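PDB 3AFO: NADH kinase POS5, mitochondrial from Saccharomyces cerevisiae, which phosphorylates NADH, and about half as readily NAD(+), at the expense of ATP, and is a key source of the cellular reductant NADPH in yeast mitochondria. Local coordinates for residues A[183-188]-A[307-312]; A[202-207]-A[297-302]; A[33-38]-A[166-171]. One frame throughout, in Å; residues are numbered along the deposited sequence.

Contact 1 of 3, residues A[183-188]-A[307-312]; sequences CHLKKK and PQQDLD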
ATOM      1  N   CYS A 183       8.057   5.577  26.768  1.00 24.01           N
ATOM      2  CA  CYS A 183       9.125   6.209  26.008  1.00 24.16           C
ATOM      3  C   CYS A 183      10.172   6.748  26.985  1.00 24.53           C
ATOM      4  O   CYS A 183       9.848   7.543  27.873  1.00 24.92           O
ATOM      5  CB  CYS A 183       8.570   7.345  25.147  1.00 23.79           C
ATOM      6  SG  CYS A 183       9.807   8.280  24.241  1.00 24.58           S
ATOM      7  N   HIS A 184      11.414   6.304  26.825  1.00 24.69           N
ATOM      8  CA  HIS A 184      12.540   6.807  27.615  1.00 25.15           C
ATOM      9  C   HIS A 184      13.413   7.667  26.710  1.00 24.86           C
ATOM     10  O   HIS A 184      14.049   7.152  25.787  1.00 24.82           O
ATOM     11  CB  HIS A 184      13.362   5.642  28.174  1.00 25.52           C
ATOM     12  CG  HIS A 184      12.638   4.821  29.196  1.00 26.79           C
ATOM     13  ND1 HIS A 184      11.444   4.183  28.935  1.00 29.04           N
ATOM     14  CD2 HIS A 184      12.948   4.525  30.479  1.00 28.01           C
ATOM     15  CE1 HIS A 184      11.044   3.540  30.017  1.00 28.39           C
ATOM     16  NE2 HIS A 184      11.943   3.726  30.965  1.00 29.65           N
ATOM     17  N   LEU A 185      13.420   8.976  26.940  1.00 24.86           N
ATOM     18  CA  LEU A 185      14.277   9.871  26.165  1.00 25.12           C
ATOM     19  C   LEU A 185      15.624  10.074  26.849  1.00 26.06           C
ATOM     20  O   LEU A 185      15.683  10.512  28.000  1.00 26.29           O
ATOM     21  CB  LEU A 185      13.587  11.213  25.904  1.00 24.75           C
ATOM     22  CG  LEU A 185      14.429  12.334  25.273  1.00 24.79           C
ATOM     23  CD1 LEU A 185      14.835  12.007  23.839  1.00 24.56           C
ATOM     24  CD2 LEU A 185      13.692  13.664  25.308  1.00 26.09           C
ATOM     25  N   LYS A 186      16.695   9.740  26.132  0.50 26.45           N
ATOM     26  CA  LYS A 186      18.062   9.938  26.598  0.50 27.00           C
ATOM     27  C   LYS A 186      18.746  10.951  25.696  0.50 27.22           C
ATOM     28  O   LYS A 186      19.117  10.629  24.562  0.50 27.42           O
ATOM     29  CB  LYS A 186      18.831   8.618  26.561  0.50 26.95           C
ATOM     30  CG  LYS A 186      20.294   8.713  26.997  0.50 27.55           C
ATOM     31  CD  LYS A 186      21.067   7.494  26.505  0.50 27.56           C
ATOM     32  CE  LYS A 186      22.529   7.526  26.920  0.50 28.23           C
ATOM     33  NZ  LYS A 186      23.397   6.925  25.856  0.50 28.16           N
ATOM     34  N   LYS A 187      18.909  12.173  26.197  1.00 27.28           N
ATOM     35  CA  LYS A 187      19.536  13.250  25.417  1.00 28.01           C
ATOM     36  C   LYS A 187      21.017  12.952  25.135  1.00 28.54           C
ATOM     37  O   LYS A 187      21.672  12.255  25.905  1.00 28.77           O
ATOM     38  CB  LYS A 187      19.381  14.611  26.127  1.00 28.21           C
ATOM     39  CG  LYS A 187      17.936  15.108  26.364  1.00 27.89           C
ATOM     40  CD  LYS A 187      17.216  15.532  25.083  1.00 29.27           C
ATOM     41  CE  LYS A 187      17.781  16.808  24.490  1.00 30.29           C
ATOM     42  NZ  LYS A 187      17.044  17.184  23.249  1.00 30.97           N
ATOM     43  N   LYS A 188      21.515  13.443  24.001  1.00 29.31           N
ATOM     44  CA  LYS A 188      22.949  13.449  23.703  1.00 30.39           C
ATOM     45  C   LYS A 188      23.680  14.135  24.848  1.00 30.47           C
ATOM     46  O   LYS A 188      23.250  15.212  25.303  1.00 30.12           O
ATOM     47  CB  LYS A 188      23.216  14.252  22.429  1.00 30.41           C
ATOM     48  CG  LYS A 188      24.643  14.183  21.917  1.00 32.60           C
ATOM     49  CD  LYS A 188      24.883  15.269  20.871  1.00 34.88           C
ATOM     50  CE  LYS A 188      26.230  15.097  20.192  1.00 38.58           C
ATOM     51  NZ  LYS A 188      27.362  15.287  21.136  1.00 40.19           N
ATOM     52  N   PRO A 307       3.348  17.306  21.576  1.00 30.93           N
ATOM     53  CA  PRO A 307       4.763  17.587  21.312  1.00 31.43           C
ATOM     54  C   PRO A 307       5.516  17.628  22.626  1.00 32.14           C
ATOM     55  O   PRO A 307       5.060  18.273  23.570  1.00 32.43           O
ATOM     56  CB  PRO A 307       4.732  18.975  20.671  1.00 31.55           C
ATOM     57  CG  PRO A 307       3.349  19.070  20.068  1.00 31.01           C
ATOM     58  CD  PRO A 307       2.476  18.378  21.056  1.00 30.85           C
ATOM     59  N   GLN A 308       6.632  16.909  22.698  1.00 32.27           N
ATOM     60  CA  GLN A 308       7.419  16.850  23.920  1.00 33.20           C
ATOM     61  C   GLN A 308       8.565  17.824  23.813  1.00 33.98           C
ATOM     62  O   GLN A 308       8.742  18.694  24.664  1.00 34.36           O
ATOM     63  CB  GLN A 308       7.964  15.435  24.156  1.00 32.39           C
ATOM     64  CG  GLN A 308       6.880  14.376  24.319  1.00 31.28           C
ATOM     65  CD  GLN A 308       5.908  14.705  25.442  1.00 29.17           C
ATOM     66  OE1 GLN A 308       4.732  14.958  25.206  1.00 30.05           O
ATOM     67  NE2 GLN A 308       6.401  14.721  26.657  1.00 28.49           N
ATOM     68  N   GLN A 309       9.303  17.690  22.720  1.00 34.92           N
ATOM     69  CA  GLN A 309      10.618  18.277  22.558  1.00 35.63           C
ATOM     70  C   GLN A 309      11.067  18.162  21.127  1.00 35.63           C
ATOM     71  O   GLN A 309      10.725  17.209  20.417  1.00 35.55           O
ATOM     72  CB  GLN A 309      11.620  17.470  23.359  1.00 35.90           C
ATOM     73  CG  GLN A 309      11.989  18.047  24.687  1.00 37.69           C
ATOM     74  CD  GLN A 309      13.204  17.361  25.239  1.00 38.17           C
ATOM     75  OE1 GLN A 309      13.184  16.844  26.352  1.00 40.44           O
ATOM     76  NE2 GLN A 309      14.274  17.328  24.446  1.00 38.79           N
ATOM     77  N   ASP A 310      11.862  19.128  20.708  1.00 35.42           N
ATOM     78  CA  ASP A 310      12.657  18.952  19.523  1.00 35.19           C
ATOM     79  C   ASP A 310      13.900  18.211  19.956  1.00 34.47           C
ATOM     80  O   ASP A 310      14.425  18.445  21.051  1.00 34.77           O
ATOM     81  CB  ASP A 310      12.947  20.301  18.890  1.00 35.73           C
ATOM     82  CG  ASP A 310      11.676  20.998  18.469  1.00 37.73           C
ATOM     83  OD1 ASP A 310      10.611  20.349  18.569  1.00 39.52           O
ATOM     84  OD2 ASP A 310      11.725  22.171  18.051  1.00 39.77           O
ATOM     85  N   LEU A 311      14.316  17.261  19.127  1.00 33.09           N
ATOM     86  CA  LEU A 311      15.475  16.433  19.415  1.00 31.58           C
ATOM     87  C   LEU A 311      16.603  16.773  18.463  1.00 30.99           C
ATOM     88  O   LEU A 311      16.375  17.272  17.352  1.00 30.90           O
ATOM     89  CB  LEU A 311      15.136  14.939  19.325  1.00 31.31           C
ATOM     90  CG  LEU A 311      14.047  14.342  20.223  1.00 30.83           C
ATOM     91  CD1 LEU A 311      14.069  12.807  20.126  1.00 29.56           C
ATOM     92  CD2 LEU A 311      14.172  14.801  21.675  1.00 29.01           C
ATOM     93  N   ASP A 312      17.819  16.497  18.921  1.00 30.24           N
ATOM     94  CA  ASP A 312      19.042  16.759  18.178  1.00 29.93           C
ATOM     95  C   ASP A 312      19.689  15.446  17.749  1.00 29.26           C
ATOM     96  O   ASP A 312      19.430  14.393  18.332  1.00 29.15           O
ATOM     97  CB  ASP A 312      20.029  17.560  19.051  1.00 29.95           C
ATOM     98  CG  ASP A 312      19.361  18.737  19.762  1.00 31.58           C
ATOM     99  OD1 ASP A 312      18.592  19.475  19.109  1.00 33.20           O
ATOM    100  OD2 ASP A 312      19.591  18.918  20.973  1.00 33.97           O
TER
HETATM  101  O   HOH W   1      17.190  19.579  22.018  1.00 41.72           O
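Mainly side chains join L185 and K187 to Q309, L311 and D312, with the D310 carbonyl taking part from the backbone, in a sheet-on-sheet contact where the end of strand 174-186 packs against edge strand 306-311. The backbones stay apart: the nearest CA atoms, those of K187 and L311, are 7.9 Å from each other. The apolar half rests on L185, whose CG lies opposite the backbone N (chi1 172°), which brings CD1 to L311 and CD2 to Q309. L185 CD1 meets L311 CD2 at 3.6 Å, the two side chains running in opposite senses. The second methyl, CD2, lies against the amide end of Q309, which crosses the leucine at a slant.

K187 supplies the polar half. Its chain folds at chi2 and chi3 (-71° and -70°), and this double bend brings NZ to the D310 carbonyl and the D312 carboxylate. The salt bridge from K187 NZ to D312 OD2 is long at 3.8 Å, but one water fills the corner: it accepts from K187 NZ at 2.7 Å and donates to D312 OD2 at 2.7 Å and to D310 O at 3.1 Å. The ammonium also forms a salt bridge with D315, which takes the backbone N of D312 as well, while D312 OD1 accepts from the backbone of S297. The D310 carboxylate forms its salt bridge with K300, in one conformer of that lysine.

Strand 174-186 is flanked here by strands 194-198 and 316-321, with L185 also touching I317 of the latter; L311 reaches L204 on strand 201-205, and P307 packs on P210 of the second subunit.

Contact 2 of 3, residues A[202-207]-A[297-302]; sequences IFLHRG and SVVKLS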
ATOM      1  N   ILE A 202       3.996   6.733  20.092  1.00 18.29           N
ATOM      2  CA  ILE A 202       5.168   7.561  20.230  1.00 18.53           C
ATOM      3  C   ILE A 202       5.676   7.773  18.815  1.00 18.88           C
ATOM      4  O   ILE A 202       5.871   6.795  18.069  1.00 19.06           O
ATOM      5  CB  ILE A 202       6.237   6.855  21.082  1.00 18.46           C
ATOM      6  CG1 ILE A 202       5.695   6.653  22.505  1.00 18.25           C
ATOM      7  CG2 ILE A 202       7.569   7.664  21.078  1.00 19.66           C
ATOM      8  CD1 ILE A 202       6.081   5.325  23.153  1.00 20.35           C
ATOM      9  N   PHE A 203       5.885   9.024  18.425  1.00 17.94           N
ATOM     10  CA  PHE A 203       6.400   9.266  17.069  1.00 18.26           C
ATOM     11  C   PHE A 203       7.423  10.367  16.932  1.00 17.80           C
ATOM     12  O   PHE A 203       7.472  11.295  17.738  1.00 16.94           O
ATOM     13  CB  PHE A 203       5.278   9.389  16.005  1.00 18.13           C
ATOM     14  CG  PHE A 203       4.314  10.526  16.222  1.00 19.33           C
ATOM     15  CD1 PHE A 203       4.555  11.781  15.670  1.00 20.86           C
ATOM     16  CD2 PHE A 203       3.136  10.325  16.914  1.00 19.96           C
ATOM     17  CE1 PHE A 203       3.640  12.823  15.849  1.00 22.33           C
ATOM     18  CE2 PHE A 203       2.212  11.373  17.088  1.00 21.45           C
ATOM     19  CZ  PHE A 203       2.470  12.613  16.560  1.00 19.60           C
ATOM     20  N   LEU A 204       8.271  10.193  15.924  1.00 17.30           N
ATOM     21  CA  LEU A 204       9.304  11.134  15.553  1.00 17.45           C
ATOM     22  C   LEU A 204       8.919  11.682  14.186  1.00 18.28           C
ATOM     23  O   LEU A 204       8.438  10.935  13.330  1.00 16.97           O
ATOM     24  CB  LEU A 204      10.656  10.429  15.488  1.00 17.16           C
ATOM     25  CG  LEU A 204      11.183   9.907  16.829  1.00 17.77           C
ATOM     26  CD1 LEU A 204      12.347   8.946  16.623  1.00 17.19           C
ATOM     27  CD2 LEU A 204      11.615  11.086  17.726  1.00 15.66           C
ATOM     28  N   HIS A 205       9.101  12.983  13.988  1.00 18.48           N
ATOM     29  CA  HIS A 205       8.693  13.613  12.737  1.00 19.05           C
ATOM     30  C   HIS A 205       9.573  14.824  12.443  1.00 20.00           C
ATOM     31  O   HIS A 205       9.976  15.526  13.369  1.00 19.85           O
ATOM     32  CB  HIS A 205       7.225  14.026  12.797  1.00 19.17           C
ATOM     33  CG  HIS A 205       6.598  14.204  11.448  1.00 20.23           C
ATOM     34  ND1 HIS A 205       6.837  15.306  10.660  1.00 20.66           N
ATOM     35  CD2 HIS A 205       5.770  13.404  10.736  1.00 18.76           C
ATOM     36  CE1 HIS A 205       6.180  15.182   9.520  1.00 20.47           C
ATOM     37  NE2 HIS A 205       5.516  14.041   9.546  1.00 19.41           N
ATOM     38  N   ARG A 206       9.864  15.057  11.164  1.00 20.39           N
ATOM     39  CA  ARG A 206      10.662  16.207  10.727  1.00 21.57           C
ATOM     40  C   ARG A 206       9.997  17.535  11.093  1.00 22.73           C
ATOM     41  O   ARG A 206      10.678  18.540  11.253  1.00 22.94           O
ATOM     42  CB  ARG A 206      10.946  16.137   9.221  1.00 20.91           C
ATOM     43  CG  ARG A 206       9.705  16.236   8.328  1.00 20.66           C
ATOM     44  CD  ARG A 206      10.070  16.267   6.841  1.00 21.98           C
ATOM     45  NE  ARG A 206       8.875  16.390   6.000  1.00 22.36           N
ATOM     46  CZ  ARG A 206       8.263  17.537   5.708  1.00 23.11           C
ATOM     47  NH1 ARG A 206       8.738  18.693   6.171  1.00 23.42           N
ATOM     48  NH2 ARG A 206       7.180  17.536   4.936  1.00 21.08           N
ATOM     49  N   GLY A 207       8.669  17.520  11.221  1.00 24.61           N
ATOM     50  CA  GLY A 207       7.889  18.678  11.668  1.00 26.98           C
ATOM     51  C   GLY A 207       8.131  19.923  10.839  1.00 28.74           C
ATOM     52  O   GLY A 207       7.880  19.930   9.635  1.00 28.85           O
ATOM     53  N   SER A 297      17.329  20.413  16.524  1.00 45.02           N
ATOM     54  CA  SER A 297      15.884  20.495  16.255  1.00 43.17           C
ATOM     55  C   SER A 297      15.495  19.815  14.943  1.00 41.49           C
ATOM     56  O   SER A 297      14.548  20.231  14.273  1.00 41.94           O
ATOM     57  CB  SER A 297      15.411  21.957  16.246  1.00 43.07           C
ATOM     58  OG  SER A 297      15.577  22.556  17.516  1.00 43.66           O
ATOM     59  N   VAL A 298      16.228  18.769  14.580  1.00 39.39           N
ATOM     60  CA  VAL A 298      16.009  18.108  13.293  1.00 36.82           C
ATOM     61  C   VAL A 298      14.780  17.191  13.306  1.00 34.84           C
ATOM     62  O   VAL A 298      14.234  16.856  12.237  1.00 34.98           O
ATOM     63  CB  VAL A 298      17.281  17.372  12.774  1.00 37.14           C
ATOM     64  CG1 VAL A 298      18.394  18.378  12.512  1.00 37.66           C
ATOM     65  CG2 VAL A 298      17.750  16.281  13.758  1.00 37.45           C
ATOM     66  N   VAL A 299      14.352  16.805  14.512  0.50 33.18           N
ATOM     67  CA  VAL A 299      13.213  15.905  14.696  0.50 31.23           C
ATOM     68  C   VAL A 299      12.356  16.296  15.898  0.50 30.01           C
ATOM     69  O   VAL A 299      12.877  16.660  16.952  0.50 29.78           O
ATOM     70  CB  VAL A 299      13.666  14.449  14.911  0.50 31.32           C
ATOM     71  CG1 VAL A 299      12.490  13.512  14.726  0.50 30.71           C
ATOM     72  CG2 VAL A 299      14.789  14.082  13.957  0.50 31.68           C
ATOM     73  N   LYS A 300      11.041  16.202  15.743  0.50 28.32           N
ATOM     74  CA  LYS A 300      10.134  16.439  16.852  0.50 27.24           C
ATOM     75  C   LYS A 300       9.719  15.102  17.455  0.50 26.37           C
ATOM     76  O   LYS A 300       9.503  14.138  16.724  0.50 25.97           O
ATOM     77  CB  LYS A 300       8.898  17.226  16.399  0.50 27.12           C
ATOM     78  CG  LYS A 300       8.116  17.873  17.547  0.50 27.11           C
ATOM     79  CD  LYS A 300       6.874  18.626  17.066  0.50 25.98           C
ATOM     80  CE  LYS A 300       7.216  19.824  16.191  0.50 25.12           C
ATOM     81  NZ  LYS A 300       8.032  20.865  16.895  0.50 25.24           N
ATOM     82  N   LEU A 301       9.623  15.049  18.781  1.00 25.62           N
ATOM     83  CA  LEU A 301       9.094  13.884  19.466  1.00 24.60           C
ATOM     84  C   LEU A 301       7.701  14.195  20.008  1.00 24.27           C
ATOM     85  O   LEU A 301       7.514  15.185  20.750  1.00 23.69           O
ATOM     86  CB  LEU A 301      10.032  13.470  20.612  1.00 24.08           C
ATOM     87  CG  LEU A 301       9.510  12.393  21.572  1.00 23.79           C
ATOM     88  CD1 LEU A 301       9.367  11.020  20.902  1.00 20.29           C
ATOM     89  CD2 LEU A 301      10.407  12.296  22.812  1.00 24.22           C
ATOM     90  N   SER A 302       6.732  13.352  19.658  1.00 22.84           N
ATOM     91  CA  SER A 302       5.400  13.456  20.226  1.00 22.55           C
ATOM     92  C   SER A 302       4.949  12.153  20.864  1.00 22.51           C
ATOM     93  O   SER A 302       5.316  11.063  20.414  1.00 21.66           O
ATOM     94  CB  SER A 302       4.386  13.899  19.165  1.00 22.38           C
ATOM     95  OG  SER A 302       4.825  15.085  18.521  1.00 23.01           O
TER
HETATM   96  O   HOH W   2      12.130  19.366  13.682  1.00 41.69           O
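Strands 202-205 and 299-302 run antiparallel, their short axes 4.6 Å apart at 163°, with F203-S302 and H205-K300 as hydrogen-bonded pairs on either side of the non-hydrogen-bonded pair L204-L301. K300 N to H205 O is short and nearly straight (2.7 Å), whereas the return bond from H205 N to K300 O, 3.0 Å long, bends to 147° at the hydrogen. The CA of L204 adds a CH···O contact to K300 O.

On the face carrying F203, H205, K300 and S302, the serine CB sits over the phenylalanine ring, 3.8 Å from its centroid, a CH-pi contact displaced toward the rim. F203 achieves this with CG between its backbone N and carbonyl carbon (chi1 61°), which lays the ring over its cross-strand partner S302.

A classic beta bulge sets V298 and V299 together against L311 of the next strand, within the six-stranded antiparallel sheet of the C-terminal domain. Beyond it, a water bridges R206 O and S297 O. The other face is apolar: L301 CD1 lies near both L204 CD2 and I202 CG2.

H205 ND1 accepts G207 N in its ring plane at 2.9 Å, tying the imidazole to the turn. R206, which touches the bound NADH, is paired with D230, and K300 NZ, in one of its two conformers, reaches N208 of the second subunit as well as D310.

Contact 3 of 3, residues A[33-38]-A[166-171]; sequences QSLIWQ and QEVISS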
ATOM      1  N   GLN A  33     -13.140  -7.533  31.140  1.00 32.50           N
ATOM      2  CA  GLN A  33     -13.026  -7.753  32.577  1.00 32.89           C
ATOM      3  C   GLN A  33     -14.157  -7.040  33.313  1.00 32.78           C
ATOM      4  O   GLN A  33     -14.450  -5.879  33.039  1.00 32.67           O
ATOM      5  CB  GLN A  33     -11.672  -7.255  33.091  1.00 32.84           C
ATOM      6  CG  GLN A  33     -10.504  -8.194  32.825  1.00 34.77           C
ATOM      7  CD  GLN A  33     -10.179  -8.334  31.353  1.00 35.56           C
ATOM      8  OE1 GLN A  33     -10.001  -7.342  30.646  1.00 36.45           O
ATOM      9  NE2 GLN A  33     -10.114  -9.571  30.881  1.00 35.46           N
ATOM     10  N   SER A  34     -14.791  -7.748  34.241  1.00 32.71           N
ATOM     11  CA  SER A  34     -15.801  -7.164  35.119  1.00 32.45           C
ATOM     12  C   SER A  34     -15.173  -6.154  36.072  1.00 32.45           C
ATOM     13  O   SER A  34     -14.174  -6.451  36.730  1.00 32.52           O
ATOM     14  CB  SER A  34     -16.487  -8.271  35.913  1.00 32.62           C
ATOM     15  OG  SER A  34     -17.062  -9.204  35.019  1.00 32.54           O
ATOM     16  N   LEU A  35     -15.746  -4.954  36.124  1.00 32.26           N
ATOM     17  CA  LEU A  35     -15.304  -3.929  37.060  1.00 32.49           C
ATOM     18  C   LEU A  35     -16.121  -4.028  38.362  1.00 32.81           C
ATOM     19  O   LEU A  35     -17.294  -3.668  38.402  1.00 32.59           O
ATOM     20  CB  LEU A  35     -15.430  -2.535  36.428  1.00 32.41           C
ATOM     21  CG  LEU A  35     -15.170  -1.269  37.264  1.00 32.74           C
ATOM     22  CD1 LEU A  35     -13.781  -1.242  37.840  1.00 33.36           C
ATOM     23  CD2 LEU A  35     -15.406  -0.018  36.443  1.00 32.65           C
ATOM     24  N   ILE A  36     -15.493  -4.544  39.411  1.00 33.39           N
ATOM     25  CA  ILE A  36     -16.171  -4.738  40.694  1.00 34.17           C
ATOM     26  C   ILE A  36     -15.431  -3.933  41.751  1.00 34.47           C
ATOM     27  O   ILE A  36     -14.238  -4.140  41.991  1.00 34.98           O
ATOM     28  CB  ILE A  36     -16.311  -6.253  41.062  1.00 34.55           C
ATOM     29  CG1 ILE A  36     -17.123  -6.979  39.982  1.00 34.40           C
ATOM     30  CG2 ILE A  36     -17.007  -6.435  42.429  1.00 34.09           C
ATOM     31  CD1 ILE A  36     -16.996  -8.486  39.983  1.00 37.60           C
ATOM     32  N   TRP A  37     -16.144  -2.984  42.346  1.00 34.71           N
ATOM     33  CA  TRP A  37     -15.572  -2.089  43.333  1.00 35.45           C
ATOM     34  C   TRP A  37     -15.413  -2.808  44.673  1.00 36.43           C
ATOM     35  O   TRP A  37     -16.397  -3.283  45.243  1.00 36.57           O
ATOM     36  CB  TRP A  37     -16.450  -0.840  43.479  1.00 35.25           C
ATOM     37  CG  TRP A  37     -16.601  -0.075  42.183  1.00 33.93           C
ATOM     38  CD1 TRP A  37     -17.680  -0.078  41.343  1.00 33.13           C
ATOM     39  CD2 TRP A  37     -15.628   0.784  41.581  1.00 32.82           C
ATOM     40  NE1 TRP A  37     -17.439   0.730  40.252  1.00 32.18           N
ATOM     41  CE2 TRP A  37     -16.188   1.276  40.378  1.00 32.44           C
ATOM     42  CE3 TRP A  37     -14.338   1.195  41.946  1.00 31.78           C
ATOM     43  CZ2 TRP A  37     -15.500   2.152  39.539  1.00 31.98           C
ATOM     44  CZ3 TRP A  37     -13.658   2.065  41.112  1.00 31.62           C
ATOM     45  CH2 TRP A  37     -14.238   2.535  39.923  1.00 31.46           C
ATOM     46  N   GLN A  38     -14.175  -2.917  45.154  1.00 37.26           N
ATOM     47  CA  GLN A  38     -13.943  -3.483  46.489  1.00 38.40           C
ATOM     48  C   GLN A  38     -14.405  -2.497  47.570  1.00 38.11           C
ATOM     49  O   GLN A  38     -15.236  -2.850  48.407  1.00 38.47           O
ATOM     50  CB  GLN A  38     -12.493  -3.930  46.697  1.00 38.51           C
ATOM     51  CG  GLN A  38     -12.349  -4.847  47.921  1.00 41.13           C
ATOM     52  CD  GLN A  38     -10.951  -5.399  48.117  1.00 43.55           C
ATOM     53  OE1 GLN A  38      -9.972  -4.651  48.222  1.00 45.00           O
ATOM     54  NE2 GLN A  38     -10.851  -6.719  48.193  1.00 45.52           N
ATOM     55  N   GLN A 166     -24.908   4.296  36.279  0.50 29.32           N
ATOM     56  CA  GLN A 166     -25.659   3.350  37.123  0.50 29.72           C
ATOM     57  C   GLN A 166     -25.022   1.948  37.107  0.50 29.78           C
ATOM     58  O   GLN A 166     -24.782   1.350  38.155  0.50 29.81           O
ATOM     59  CB  GLN A 166     -27.116   3.278  36.634  0.50 29.78           C
ATOM     60  CG  GLN A 166     -28.142   2.725  37.631  0.50 30.36           C
ATOM     61  CD  GLN A 166     -29.578   2.872  37.135  0.50 30.85           C
ATOM     62  OE1 GLN A 166     -30.005   2.183  36.200  0.50 30.41           O
ATOM     63  NE2 GLN A 166     -30.331   3.770  37.764  0.50 31.14           N
ATOM     64  N   GLU A 167     -24.735   1.449  35.908  1.00 29.82           N
ATOM     65  CA  GLU A 167     -24.130   0.118  35.716  1.00 30.16           C
ATOM     66  C   GLU A 167     -22.719   0.065  36.280  1.00 29.98           C
ATOM     67  O   GLU A 167     -22.315  -0.939  36.890  1.00 30.19           O
ATOM     68  CB  GLU A 167     -24.115  -0.280  34.230  1.00 30.68           C
ATOM     69  CG  GLU A 167     -25.500  -0.499  33.607  1.00 32.41           C
ATOM     70  CD  GLU A 167     -26.396  -1.427  34.436  1.00 35.24           C
ATOM     71  OE1 GLU A 167     -26.010  -2.591  34.683  1.00 36.36           O
ATOM     72  OE2 GLU A 167     -27.492  -0.986  34.846  1.00 36.75           O
ATOM     73  N   VAL A 168     -21.978   1.156  36.083  1.00 29.58           N
ATOM     74  CA  VAL A 168     -20.600   1.241  36.525  1.00 29.31           C
ATOM     75  C   VAL A 168     -20.529   1.195  38.053  1.00 29.91           C
ATOM     76  O   VAL A 168     -19.853   0.335  38.606  1.00 29.74           O
ATOM     77  CB  VAL A 168     -19.885   2.495  35.961  1.00 29.17           C
ATOM     78  CG1 VAL A 168     -18.516   2.696  36.627  1.00 28.17           C
ATOM     79  CG2 VAL A 168     -19.733   2.395  34.419  1.00 29.42           C
ATOM     80  N   ILE A 169     -21.242   2.101  38.723  1.00 30.23           N
ATOM     81  CA  ILE A 169     -21.192   2.207  40.187  1.00 30.95           C
ATOM     82  C   ILE A 169     -21.740   0.954  40.903  1.00 30.98           C
ATOM     83  O   ILE A 169     -21.286   0.602  41.986  1.00 31.39           O
ATOM     84  CB  ILE A 169     -21.860   3.544  40.688  1.00 30.88           C
ATOM     85  CG1 ILE A 169     -21.599   3.778  42.184  1.00 31.87           C
ATOM     86  CG2 ILE A 169     -23.358   3.612  40.327  1.00 31.12           C
ATOM     87  CD1 ILE A 169     -21.712   5.255  42.601  1.00 32.71           C
ATOM     88  N   SER A 170     -22.691   0.270  40.275  1.00 31.72           N
ATOM     89  CA  SER A 170     -23.284  -0.940  40.843  1.00 31.93           C
ATOM     90  C   SER A 170     -22.449  -2.199  40.578  1.00 31.81           C
ATOM     91  O   SER A 170     -22.930  -3.312  40.788  1.00 31.90           O
ATOM     92  CB  SER A 170     -24.680  -1.164  40.275  1.00 32.09           C
ATOM     93  OG  SER A 170     -25.469   0.011  40.337  1.00 34.15           O
ATOM     94  N   SER A 171     -21.215  -2.020  40.113  1.00 31.24           N
ATOM     95  CA  SER A 171     -20.318  -3.143  39.774  1.00 30.80           C
ATOM     96  C   SER A 171     -20.876  -4.095  38.705  1.00 30.15           C
ATOM     97  O   SER A 171     -20.595  -5.297  38.735  1.00 30.27           O
ATOM     98  CB  SER A 171     -19.899  -3.927  41.036  1.00 30.67           C
ATOM     99  OG  SER A 171     -19.156  -3.111  41.926  1.00 30.61           O
TER
HETATM  100  O   HOH W   3     -18.904  -1.708  37.179  1.00 23.50           O
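The indole of W37 points its N-H edge at the end of helix 161-169: W37 NE1 donates to V168 O at 2.9 Å, with the oxygen close to the ring plane. From the carbonyl's side the approach is less regular, since the donor stands 46° out of the V168 carbonyl plane and the N-H bends to 146°. S171 N reaches V168 O from the opposite face of that plane, and a water bridging to L35 O adds a third donor. With CG opposite its carbonyl carbon (chi1 -59°), W37 keeps the ring directed at the helix while its backbone N donates to S171 OG, 3.0 Å away and nearly straight.

S171 has positive phi and is the C-prime residue of a Schellman motif, in which S171 N bonds to V168 O and R172 N to E167 O. The helix end therefore presents both the V168 carbonyl and the S171 hydroxyl to the tryptophan. A phenylalanine in place of W37 would probably leave V168 O without its indole donor and the ring freer to shift against the helix.

Apolar packing accompanies these polar links: V168 CG1 lies 4.1 Å from L35 CD2 and 4.2 Å from W37 CZ2. L35 CD1 stands over one face of the indole, offset toward its rim, and I36 CG2 lies 4.0 Å from S171 OG. Strand 33-36 runs between strands 23-25 and 174-186, and A22 packs on both L35 and W37.

From the N terminus, residues 33-38 open the first loop, which contact 3 closes at 166-171 after a run of 127 residues that includes the parallel sheet of the N-terminal domain. The chain then enters strand 174-186, where contact 1 opens; its loop closes only at 307-312. Contact 2, joining 202-207 to 297-302, lies wholly within that span, so contacts 1 and 2 nest and contact 3 precedes them in series. Contacts 1 and 2 touch through neighbouring strands 299-303 and 306-311, whereas contact 3 is about 39 Å from contact 1, centre to centre. Strand 174-186 spans the separation, pairing with strand 33-36 in one sheet.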